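PDB 4MIY: inositol 2-dehydrogenase/D-chiro-inositol 3-dehydrogenase from Lactobacillus casei, which oxidises myo-inositol and D-chiro-inositol to their keto derivatives, with NAD as the hydride acceptor. Local coordinates for residues R127-G132 / Y282-Q287; D90-T95 / D291-S296; K239-G244 / E248-N253; D179-H182 / E188-S191. One frame throughout, in Å; residues are numbered along the deposited sequence.

Contact 1 of 4, residues R127-G132 / Y282-Q287; sequences RRYDQG and YNTEVQ. With NAD (nicotinamide-adenine-dinucleotide), chain E.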
# COMPACT_ATOMS: atom_id res chain seq x y z
N ARG A 127 -6.64 16.91 -17.50
CA ARG A 127 -5.69 16.15 -16.72
C ARG A 127 -4.77 17.03 -15.92
O ARG A 127 -4.35 16.67 -14.89
CB ARG A 127 -4.84 15.26 -17.59
CG ARG A 127 -5.59 14.15 -18.28
CD ARG A 127 -5.75 12.95 -17.38
NE ARG A 127 -6.14 11.74 -18.08
CZ ARG A 127 -5.30 10.85 -18.57
NH1 ARG A 127 -4.01 10.99 -18.44
NH2 ARG A 127 -5.76 9.80 -19.18
N ARG A 128 -4.48 18.20 -16.45
CA ARG A 128 -3.53 19.09 -15.84
C ARG A 128 -4.08 19.60 -14.52
O ARG A 128 -3.34 20.07 -13.71
CB ARG A 128 -3.21 20.27 -16.76
CG ARG A 128 -2.54 19.91 -18.04
CD ARG A 128 -2.01 21.16 -18.72
NE ARG A 128 -1.61 20.93 -20.10
CZ ARG A 128 -0.87 21.77 -20.79
NH1 ARG A 128 -0.44 22.88 -20.25
NH2 ARG A 128 -0.55 21.49 -22.03
N TYR A 129 -5.37 19.45 -14.33
CA TYR A 129 -6.04 19.97 -13.15
C TYR A 129 -6.32 18.91 -12.09
O TYR A 129 -6.77 19.20 -11.03
CB TYR A 129 -7.33 20.65 -13.56
CG TYR A 129 -7.13 21.93 -14.36
CD1 TYR A 129 -6.96 23.12 -13.74
CD2 TYR A 129 -7.11 21.90 -15.72
CE1 TYR A 129 -6.77 24.25 -14.46
CE2 TYR A 129 -6.94 23.03 -16.44
CZ TYR A 129 -6.77 24.21 -15.82
OH TYR A 129 -6.60 25.36 -16.51
N ASP A 130 -6.05 17.67 -12.43
CA ASP A 130 -6.24 16.60 -11.49
C ASP A 130 -5.24 16.73 -10.37
O ASP A 130 -4.09 16.92 -10.59
CB ASP A 130 -6.08 15.27 -12.18
CG ASP A 130 -6.22 14.11 -11.23
OD1 ASP A 130 -7.34 13.82 -10.86
OD2 ASP A 130 -5.19 13.52 -10.89
N GLN A 131 -5.73 16.65 -9.15
CA GLN A 131 -4.90 16.89 -7.99
C GLN A 131 -3.68 16.00 -7.90
O GLN A 131 -2.63 16.46 -7.59
CB GLN A 131 -5.73 16.84 -6.71
CG GLN A 131 -6.62 18.05 -6.61
CD GLN A 131 -7.46 18.16 -5.37
OE1 GLN A 131 -7.14 17.62 -4.34
NE2 GLN A 131 -8.52 18.93 -5.46
N GLY A 132 -3.85 14.73 -8.20
CA GLY A 132 -2.74 13.81 -8.14
C GLY A 132 -1.67 14.01 -9.19
O GLY A 132 -0.53 13.97 -8.92
N TYR A 282 -12.46 18.37 -13.88
CA TYR A 282 -13.38 19.18 -14.64
C TYR A 282 -13.87 20.39 -13.87
O TYR A 282 -13.92 21.46 -14.39
CB TYR A 282 -14.59 18.39 -15.15
CG TYR A 282 -14.30 17.27 -16.13
CD1 TYR A 282 -13.66 17.49 -17.30
CD2 TYR A 282 -14.78 16.01 -15.89
CE1 TYR A 282 -13.42 16.47 -18.18
CE2 TYR A 282 -14.55 15.00 -16.74
CZ TYR A 282 -13.88 15.21 -17.89
OH TYR A 282 -13.68 14.15 -18.74
N ASN A 283 -14.21 20.20 -12.62
CA ASN A 283 -14.62 21.29 -11.80
C ASN A 283 -13.53 22.34 -11.67
O ASN A 283 -13.77 23.47 -11.88
CB ASN A 283 -15.03 20.80 -10.42
CG ASN A 283 -16.38 20.14 -10.41
OD1 ASN A 283 -17.14 20.25 -11.32
ND2 ASN A 283 -16.64 19.41 -9.36
N THR A 284 -12.31 21.91 -11.38
CA THR A 284 -11.21 22.83 -11.21
C THR A 284 -10.86 23.62 -12.47
O THR A 284 -10.63 24.80 -12.42
CB THR A 284 -9.98 22.11 -10.66
OG1 THR A 284 -10.31 21.54 -9.40
CG2 THR A 284 -8.83 23.05 -10.48
N GLU A 285 -10.88 22.94 -13.58
CA GLU A 285 -10.60 23.51 -14.87
C GLU A 285 -11.58 24.60 -15.26
O GLU A 285 -11.20 25.66 -15.63
CB GLU A 285 -10.61 22.38 -15.86
CG GLU A 285 -10.90 22.70 -17.23
CD GLU A 285 -11.10 21.48 -18.13
OE1 GLU A 285 -10.19 21.20 -18.86
OE2 GLU A 285 -12.16 20.88 -18.13
N VAL A 286 -12.85 24.33 -15.12
CA VAL A 286 -13.87 25.27 -15.47
C VAL A 286 -13.95 26.42 -14.47
O VAL A 286 -14.16 27.54 -14.86
CB VAL A 286 -15.21 24.56 -15.63
CG1 VAL A 286 -16.28 25.55 -15.88
CG2 VAL A 286 -15.14 23.60 -16.73
N GLN A 287 -13.72 26.16 -13.20
CA GLN A 287 -13.74 27.23 -12.25
C GLN A 287 -12.62 28.20 -12.51
O GLN A 287 -12.79 29.38 -12.36
CB GLN A 287 -13.63 26.71 -10.83
CG GLN A 287 -13.79 27.78 -9.78
CD GLN A 287 -15.19 28.33 -9.71
OE1 GLN A 287 -16.09 27.70 -9.23
NE2 GLN A 287 -15.34 29.53 -10.18
PA NAD E . -22.46 14.44 -28.00
O1A NAD E . -22.59 13.86 -29.32
O2A NAD E . -23.23 14.01 -26.93
O5B NAD E . -22.91 15.96 -28.00
C5B NAD E . -22.52 16.88 -28.93
C4B NAD E . -23.68 17.86 -29.18
O4B NAD E . -23.24 18.75 -30.17
C3B NAD E . -24.91 17.25 -29.84
O3B NAD E . -26.04 17.65 -29.16
C2B NAD E . -24.89 17.74 -31.26
O2B NAD E . -26.18 17.87 -31.81
C1B NAD E . -24.27 19.07 -31.11
N9A NAD E . -23.63 19.60 -32.30
C8A NAD E . -22.94 18.97 -33.20
N7A NAD E . -22.43 19.79 -34.11
C5A NAD E . -22.81 21.00 -33.77
C6A NAD E . -22.66 22.35 -34.29
N6A NAD E . -21.96 22.64 -35.36
N1A NAD E . -23.20 23.32 -33.58
C2A NAD E . -23.89 23.13 -32.52
N3A NAD E . -24.10 21.93 -32.01
C4A NAD E . -23.58 20.86 -32.59
O3 NAD E . -20.90 14.43 -27.75
PN NAD E . -20.12 14.82 -26.36
O1N NAD E . -19.75 13.58 -25.69
O2N NAD E . -20.96 15.60 -25.54
O5D NAD E . -18.80 15.42 -26.81
C5D NAD E . -18.76 16.77 -27.19
C4D NAD E . -17.36 17.29 -27.21
O4D NAD E . -16.86 17.17 -25.89
C3D NAD E . -16.49 16.49 -28.11
O3D NAD E . -15.56 17.35 -28.69
C2D NAD E . -15.84 15.54 -27.11
O2D NAD E . -14.62 15.16 -27.64
C1D NAD E . -15.67 16.43 -25.91
N1N NAD E . -15.49 15.67 -24.68
C2N NAD E . -14.41 15.86 -23.93
C3N NAD E . -14.16 15.15 -22.77
C7N NAD E . -12.92 15.42 -21.95
O7N NAD E . -12.34 16.46 -22.00
N7N NAD E . -12.57 14.48 -21.17
C4N NAD E . -15.11 14.24 -22.36
C5N NAD E . -16.22 14.08 -23.16
C6N NAD E . -16.38 14.80 -24.31
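Tyr129 O and Thr284 OG1, one from each segment, both accept from the side-chain NE2 of Gln280, whose OE1 in turn receives Gln131 N, so one amide spans the seam. Here the 3-10 turn that follows strand 121-123, the last strand of the parallel Rossmann sheet, meets helix 279-294, and Asp130 stands at the N-cap of the helix after the turn.

The contact is carried by the Tyr129 ring, laid flat against the helix backbone. Glu285 CA sits 3.7 Å from the ring centroid and only 5° off the normal, a clear CH-pi contact over the face. Over that face Glu285 CB also comes within 3.5 Å of Tyr129 CD2, while the Thr284 methyl CG2 approaches Tyr129 CD1 obliquely at 3.8 Å. CG of Tyr129 is anti to the carbonyl carbon (chi1 -68°), which lays the ring over Glu285 CA. The Tyr129 hydroxyl is hydrogen-bonded to Glu288 OE1.

Asp130 divides its carboxylate: OD1 forms a salt bridge with Arg277, and OD2 takes a weak capping bond from Gly132 N at 3.2 Å. Tyr282, on another side of helix 279-294, points away from residues 127-132 and meets the cofactor. NAD N7N sits at the edge of the Tyr282 ring, in its plane, 2.7 Å from Tyr282 OH.

Contact 2 of 4, residues D90-T95 / D291-S296; sequences DKFIFT and DEVAKS. Unlike the reference sequence in segment 291-296: Glu292 (reference Gln).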
# COMPACT_ATOMS: atom_id res chain seq x y z
N ASP A 90 -15.02 39.42 -29.29
CA ASP A 90 -14.09 39.69 -28.22
C ASP A 90 -14.27 38.69 -27.07
O ASP A 90 -13.69 38.82 -26.04
CB ASP A 90 -14.24 41.14 -27.71
CG ASP A 90 -13.27 42.09 -28.39
OD1 ASP A 90 -12.28 41.61 -28.93
OD2 ASP A 90 -13.47 43.31 -28.39
N LYS A 91 -15.11 37.71 -27.28
CA LYS A 91 -15.45 36.78 -26.23
C LYS A 91 -14.32 35.83 -25.85
O LYS A 91 -13.47 35.50 -26.61
CB LYS A 91 -16.70 36.00 -26.60
CG LYS A 91 -17.94 36.84 -26.76
CD LYS A 91 -19.03 36.06 -27.35
CE LYS A 91 -20.37 36.77 -27.42
NZ LYS A 91 -20.27 38.15 -27.76
N PHE A 92 -14.34 35.44 -24.59
CA PHE A 92 -13.51 34.35 -24.14
C PHE A 92 -14.09 33.03 -24.65
O PHE A 92 -15.26 32.88 -24.82
CB PHE A 92 -13.45 34.38 -22.61
CG PHE A 92 -12.65 35.53 -22.06
CD1 PHE A 92 -11.31 35.43 -21.88
CD2 PHE A 92 -13.25 36.70 -21.71
CE1 PHE A 92 -10.59 36.46 -21.34
CE2 PHE A 92 -12.55 37.70 -21.20
CZ PHE A 92 -11.22 37.60 -21.02
N ILE A 93 -13.21 32.07 -24.88
CA ILE A 93 -13.57 30.82 -25.52
C ILE A 93 -12.96 29.62 -24.76
O ILE A 93 -11.76 29.51 -24.62
CB ILE A 93 -13.03 30.79 -26.94
CG1 ILE A 93 -13.58 31.95 -27.76
CG2 ILE A 93 -13.35 29.48 -27.60
CD1 ILE A 93 -12.71 32.27 -28.92
N PHE A 94 -13.86 28.77 -24.27
CA PHE A 94 -13.52 27.46 -23.75
C PHE A 94 -14.00 26.43 -24.76
O PHE A 94 -15.16 26.27 -24.95
CB PHE A 94 -14.19 27.21 -22.40
CG PHE A 94 -13.77 25.92 -21.73
CD1 PHE A 94 -14.40 24.74 -22.04
CD2 PHE A 94 -12.74 25.89 -20.83
CE1 PHE A 94 -14.03 23.58 -21.46
CE2 PHE A 94 -12.36 24.71 -20.25
CZ PHE A 94 -13.00 23.57 -20.56
N THR A 95 -13.07 25.77 -25.39
CA THR A 95 -13.41 24.69 -26.28
C THR A 95 -13.00 23.37 -25.67
O THR A 95 -11.92 23.24 -25.18
CB THR A 95 -12.83 24.87 -27.69
OG1 THR A 95 -13.30 23.83 -28.54
CG2 THR A 95 -11.38 24.87 -27.68
N ASP A 291 -13.04 32.18 -13.32
CA ASP A 291 -12.34 33.14 -12.51
C ASP A 291 -11.48 34.11 -13.32
O ASP A 291 -11.37 35.25 -13.00
CB ASP A 291 -11.45 32.44 -11.49
CG ASP A 291 -12.21 31.71 -10.40
OD1 ASP A 291 -13.41 31.84 -10.25
OD2 ASP A 291 -11.54 31.03 -9.64
N GLU A 292 -10.85 33.62 -14.36
CA GLU A 292 -10.10 34.48 -15.23
C GLU A 292 -10.98 35.44 -15.99
O GLU A 292 -10.68 36.59 -16.09
CB GLU A 292 -9.24 33.65 -16.20
CG GLU A 292 -8.09 32.93 -15.55
CD GLU A 292 -7.13 33.84 -14.83
OE1 GLU A 292 -7.03 33.73 -13.63
OE2 GLU A 292 -6.47 34.64 -15.48
N VAL A 293 -12.08 34.95 -16.52
CA VAL A 293 -12.98 35.77 -17.26
C VAL A 293 -13.53 36.84 -16.37
O VAL A 293 -13.63 37.98 -16.75
CB VAL A 293 -14.14 34.98 -17.87
CG1 VAL A 293 -15.03 35.89 -18.62
CG2 VAL A 293 -13.61 33.97 -18.84
N ALA A 294 -13.82 36.47 -15.15
CA ALA A 294 -14.44 37.37 -14.22
C ALA A 294 -13.56 38.58 -13.93
O ALA A 294 -14.05 39.62 -13.65
CB ALA A 294 -14.81 36.65 -12.94
N LYS A 295 -12.26 38.41 -14.00
CA LYS A 295 -11.40 39.53 -13.80
C LYS A 295 -10.83 40.09 -15.10
O LYS A 295 -9.93 40.89 -15.08
CB LYS A 295 -10.33 39.23 -12.74
CG LYS A 295 -9.43 38.12 -13.02
CD LYS A 295 -8.63 37.74 -11.77
CE LYS A 295 -7.74 36.59 -12.10
NZ LYS A 295 -6.83 36.10 -11.04
N SER A 296 -11.44 39.69 -16.21
CA SER A 296 -11.08 40.19 -17.54
C SER A 296 -9.60 39.99 -17.83
O SER A 296 -8.93 40.84 -18.33
CB SER A 296 -11.48 41.66 -17.70
OG SER A 296 -12.85 41.82 -17.52
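Strand 92-95 comes up to the last turn of helix 279-294 with Phe92 CA and Val293 CA 7.0 Å apart, a separation that leaves the space between the backbones to side chains. Phe92 points toward the helix and Val293 meets it with both methyl groups. Val293 CG2 lies over one face of the Phe92 ring, 4.1 Å from the centroid and 26° off the normal, which qualifies as a CH-pi contact; it is displaced from the ring axis toward CG. The other branch, Val293 CG1, reaches Phe92 CD2 at 3.7 Å. Both methyls lie over the same face, CG2 near CG and CG1 outward near CD2; chi1 of 180° puts CG1 anti to the backbone N of Val293 and leaves CG2 beside it. A leucine here has no flat face for Val293 CG2 to rest on, and would probably leave a gap between the strand and the helix end.

The strand belongs to the parallel sheet of the Rossmann fold, between strands 69-72 and 121-123, and the helix belongs to the C-terminal part of the chain. Farther along the strand, Phe94 joins the same helix through an edge-to-face pair with Phe289.

The helix stops here in a Schellman motif. Ser296, with positive phi (55°), is its C-prime residue; Ser296 N bonds Val293 O at 2.8 Å and Glu297 N bonds Glu292 O. The reversal brings Ser296 C to 4.3 Å from Phe92 CZ, approaching the ring obliquely. On the same final turn, Lys295 NZ makes a salt bridge of 3.5 Å with Glu292 OE1.

Contact 3 of 4, residues K239-G244 / E248-N253; sequences KLEVIG and ELQLPN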
# COMPACT_ATOMS: atom_id res chain seq x y z
N LYS A 239 -2.51 5.50 -14.74
CA LYS A 239 -1.27 5.26 -14.02
C LYS A 239 -0.16 6.10 -14.62
O LYS A 239 -0.14 6.34 -15.78
CB LYS A 239 -0.85 3.78 -14.10
CG LYS A 239 -1.92 2.77 -13.74
CD LYS A 239 -1.34 1.39 -13.86
CE LYS A 239 -2.34 0.28 -13.57
NZ LYS A 239 -1.70 -1.01 -13.42
N LEU A 240 0.77 6.52 -13.80
CA LEU A 240 1.84 7.39 -14.21
C LEU A 240 3.05 7.20 -13.32
O LEU A 240 2.94 7.27 -12.15
CB LEU A 240 1.38 8.84 -14.16
CG LEU A 240 2.41 9.91 -14.52
CD1 LEU A 240 2.83 9.76 -15.96
CD2 LEU A 240 1.81 11.23 -14.31
N GLU A 241 4.18 6.94 -13.93
CA GLU A 241 5.43 6.73 -13.25
C GLU A 241 6.52 7.49 -13.99
O GLU A 241 6.64 7.37 -15.17
CB GLU A 241 5.75 5.23 -13.25
CG GLU A 241 7.02 4.86 -12.62
CD GLU A 241 7.36 3.38 -12.81
OE1 GLU A 241 6.74 2.73 -13.63
OE2 GLU A 241 8.24 2.90 -12.13
N VAL A 242 7.28 8.28 -13.26
CA VAL A 242 8.42 8.97 -13.79
C VAL A 242 9.70 8.39 -13.19
O VAL A 242 9.86 8.33 -12.02
CB VAL A 242 8.35 10.50 -13.52
CG1 VAL A 242 9.57 11.21 -14.12
CG2 VAL A 242 7.11 11.06 -14.06
N ILE A 243 10.58 7.94 -14.06
CA ILE A 243 11.87 7.43 -13.70
C ILE A 243 12.91 8.51 -13.81
O ILE A 243 13.18 8.95 -14.87
CB ILE A 243 12.31 6.34 -14.67
CG1 ILE A 243 11.22 5.29 -14.82
CG2 ILE A 243 13.63 5.77 -14.28
CD1 ILE A 243 10.96 4.63 -13.67
N GLY A 244 13.50 8.86 -12.69
CA GLY A 244 14.52 9.87 -12.65
C GLY A 244 15.89 9.30 -12.44
O GLY A 244 16.05 8.15 -12.17
N GLU A 248 12.35 7.67 -8.26
CA GLU A 248 11.14 7.56 -9.04
C GLU A 248 9.94 8.23 -8.36
O GLU A 248 9.90 8.33 -7.17
CB GLU A 248 10.78 6.08 -9.33
CG GLU A 248 11.83 5.24 -9.98
CD GLU A 248 11.37 3.81 -10.28
OE1 GLU A 248 10.29 3.44 -9.89
OE2 GLU A 248 12.13 3.09 -10.93
N LEU A 249 8.98 8.64 -9.16
CA LEU A 249 7.71 9.14 -8.68
C LEU A 249 6.57 8.46 -9.36
O LEU A 249 6.60 8.29 -10.52
CB LEU A 249 7.58 10.66 -8.91
CG LEU A 249 8.45 11.57 -8.06
CD1 LEU A 249 8.71 12.95 -8.69
CD2 LEU A 249 7.86 11.71 -6.70
N GLN A 250 5.55 8.09 -8.62
CA GLN A 250 4.36 7.55 -9.24
C GLN A 250 3.07 8.00 -8.57
O GLN A 250 3.06 8.38 -7.44
CB GLN A 250 4.42 6.03 -9.39
CG GLN A 250 4.23 5.24 -8.17
CD GLN A 250 4.32 3.72 -8.43
OE1 GLN A 250 5.30 3.24 -8.92
NE2 GLN A 250 3.28 3.01 -8.12
N LEU A 251 1.99 7.94 -9.31
CA LEU A 251 0.70 8.26 -8.76
C LEU A 251 0.29 7.25 -7.72
O LEU A 251 0.56 6.10 -7.86
CB LEU A 251 -0.34 8.24 -9.83
CG LEU A 251 -0.31 9.42 -10.77
CD1 LEU A 251 -1.42 9.21 -11.78
CD2 LEU A 251 -0.58 10.70 -10.04
N PRO A 252 -0.36 7.71 -6.65
CA PRO A 252 -0.76 6.85 -5.56
C PRO A 252 -1.97 6.02 -5.92
O PRO A 252 -2.58 6.15 -6.95
CB PRO A 252 -1.16 7.85 -4.50
CG PRO A 252 -1.55 8.96 -5.17
CD PRO A 252 -0.68 9.09 -6.35
N ASN A 253 -2.29 5.15 -4.99
CA ASN A 253 -3.54 4.41 -5.00
C ASN A 253 -4.70 5.39 -5.09
O ASN A 253 -4.75 6.33 -4.33
CB ASN A 253 -3.69 3.59 -3.70
CG ASN A 253 -2.83 2.31 -3.67
OD1 ASN A 253 -2.28 1.91 -4.68
ND2 ASN A 253 -2.77 1.64 -2.52
O HOH W 1 0.55 5.25 -11.13
O HOH W 2 10.41 1.24 -12.41
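Lys239 touches Leu251 only through its backbone, C to CD1, and sends its ammonium group to Glu248 and Glu241 of the third subunit. Next, Leu240 meets Leu251 twice: Leu240 O accepts from Leu251 N at 3.1 Å, and Leu240 CB packs on Leu251 CD1 at 3.7 Å. Water 1, accepting from Leu240 N, makes a weaker bond to Leu251 O.

Glu241 faces Gln250 as a non-hydrogen-bonded antiparallel pair, their CB atoms 4.2 Å apart. Extended with CG anti to the backbone N (chi1 179°), Glu241 runs across to Glu248 until its OE2 is 3.1 Å from Glu248 OE1, the carboxylate planes 67° apart. Val242 and Leu249 form the hydrogen-bonded pair of this beta hairpin; strand 248-250 also pairs with a strand of the second subunit, so the sheet runs on across the interface. Val242 N gives to Leu249 O at 2.8 Å and 169°, and Leu249 N returns a bond to Val242 O at 3.0 Å. Both side chains turn to the face covered by helix 131-141. Ile243 pairs with Glu248 on the face of Glu241, its CD1 alongside the carboxylate, 3.4 Å from Glu248 OE2.

The two acidic acceptors would probably repel. Water 2 donates to OE2 of both. Lys239 of the third subunit, ion-paired with Glu248 OE1 and, weakly, with Glu241 OE2, probably offsets part of this repulsion, so the charge balance involves the subunit interface.

Contact 4 of 4, residues D179-H182 / E188-S191; sequences DEMH and EYTS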
# COMPACT_ATOMS: atom_id res chain seq x y z
N ASP A 179 -1.42 15.54 -24.45
CA ASP A 179 -1.32 16.84 -23.86
C ASP A 179 -0.51 16.86 -22.57
O ASP A 179 0.22 17.78 -22.31
CB ASP A 179 -2.67 17.44 -23.59
CG ASP A 179 -2.56 18.74 -22.83
OD1 ASP A 179 -2.24 19.76 -23.42
OD2 ASP A 179 -2.75 18.70 -21.63
N GLU A 180 -0.64 15.82 -21.78
CA GLU A 180 -0.08 15.77 -20.43
C GLU A 180 1.42 15.69 -20.37
O GLU A 180 2.03 16.34 -19.59
CB GLU A 180 -0.66 14.54 -19.72
CG GLU A 180 -0.34 14.39 -18.29
CD GLU A 180 -0.95 13.13 -17.73
OE1 GLU A 180 -2.15 13.02 -17.67
OE2 GLU A 180 -0.17 12.26 -17.34
N MET A 181 2.03 14.89 -21.22
CA MET A 181 3.44 14.62 -21.06
C MET A 181 4.40 15.78 -21.33
O MET A 181 5.35 15.94 -20.64
CB MET A 181 3.86 13.39 -21.86
CG MET A 181 3.10 12.12 -21.51
SD MET A 181 3.23 11.69 -19.77
CE MET A 181 2.09 10.31 -19.74
N HIS A 182 4.14 16.53 -22.37
CA HIS A 182 4.97 17.66 -22.66
C HIS A 182 4.88 18.74 -21.59
O HIS A 182 5.86 19.34 -21.26
CB HIS A 182 4.77 18.18 -24.10
CG HIS A 182 3.48 18.89 -24.35
ND1 HIS A 182 3.32 20.24 -24.13
CD2 HIS A 182 2.32 18.46 -24.88
CE1 HIS A 182 2.10 20.58 -24.44
NE2 HIS A 182 1.47 19.53 -24.91
N GLU A 188 9.53 19.08 -25.44
CA GLU A 188 8.83 18.97 -26.71
C GLU A 188 9.01 17.59 -27.29
O GLU A 188 10.04 17.01 -27.16
CB GLU A 188 9.38 19.98 -27.72
CG GLU A 188 9.86 21.31 -27.16
N TYR A 189 7.99 17.12 -27.99
CA TYR A 189 8.06 15.84 -28.67
C TYR A 189 8.90 15.88 -29.94
O TYR A 189 8.88 16.83 -30.66
CB TYR A 189 6.67 15.33 -29.03
CG TYR A 189 5.70 15.17 -27.87
CD1 TYR A 189 6.10 14.65 -26.67
CD2 TYR A 189 4.39 15.54 -27.99
CE1 TYR A 189 5.25 14.53 -25.64
CE2 TYR A 189 3.54 15.40 -26.97
CZ TYR A 189 3.97 14.88 -25.78
OH TYR A 189 3.10 14.76 -24.73
N THR A 190 9.62 14.80 -30.17
CA THR A 190 10.39 14.61 -31.38
C THR A 190 9.92 13.44 -32.22
O THR A 190 10.28 13.35 -33.36
CB THR A 190 11.84 14.48 -31.09
OG1 THR A 190 12.07 13.42 -30.16
CG2 THR A 190 12.39 15.76 -30.51
N SER A 191 9.13 12.55 -31.65
CA SER A 191 8.61 11.38 -32.37
C SER A 191 7.52 10.63 -31.60
O SER A 191 7.42 10.77 -30.42
CB SER A 191 9.70 10.39 -32.75
OG SER A 191 10.12 9.58 -31.68
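The Tyr189 ring and the His182 ring stand almost perpendicular, planes at 89° and centroids 5.5 Å apart, in an offset edge-to-face pair with the imidazole edge directed at the tyrosine face. The nearest ring atoms are His182 CD2 and Tyr189 CE2, at 3.9 Å. Over that same face rests His182 CB, 4.2 Å from the centroid and 26° off the normal, so the histidine covers the tyrosine with its methylene as well as its ring. CG of His182 falls between its own backbone N and carbonyl carbon (chi1 73°), which turns the imidazole so that its edge meets the phenol face and places Tyr189 OH near the imidazole plane.

Met181 approaches differently. Its CB lies near the plane of the Tyr189 ring, at the edge, 3.3 Å from Tyr189 OH, while the thioether bends away.

The phenol end is buried against the helix backbone. Tyr189 OH hydrogen-bonds Ile178 O and receives a weak bond from His182 N, 3.1 Å long and bent; the hydroxyl thus engages a carbonyl and an amide in the i, i+4 relation of the alpha-helix. A phenylalanine here lacks the hydroxyl, and Ile178 O would probably lose its side-chain donor and His182 N its weak acceptor.

Only a short turn separates helix 168-185 from strand 189-195, and Tyr189 packs back on the helix just left. Met181 reaches strands 148-156 and 237-244: a helix packed on the mixed sheet, as in the C-terminal alpha/beta domain of the Gfo/Idh/MocA family, to which this protein probably belongs.

In the fold
Followed from the N terminus, the chain first opens contact 2 at strand 92-95, which closes some 200 residues later at the end of helix 279-294. Contact 1 opens at residues 127-132 and closes on the same helix, nested inside contact 2; the two touch where Glu285 packs on Phe94. Within contact 1 lie two short closures in series: contact 4, from helix 168-185 to strand 189-195, and then contact 3, a hairpin. Arg127 and Arg128 link contacts 1 and 4 by salt bridges, while Leu240 of contact 3 packs on Glu180 and Met181. Helix 279-294 thus ties the Rossmann sheet to the turn leading into the mixed-sheet domain.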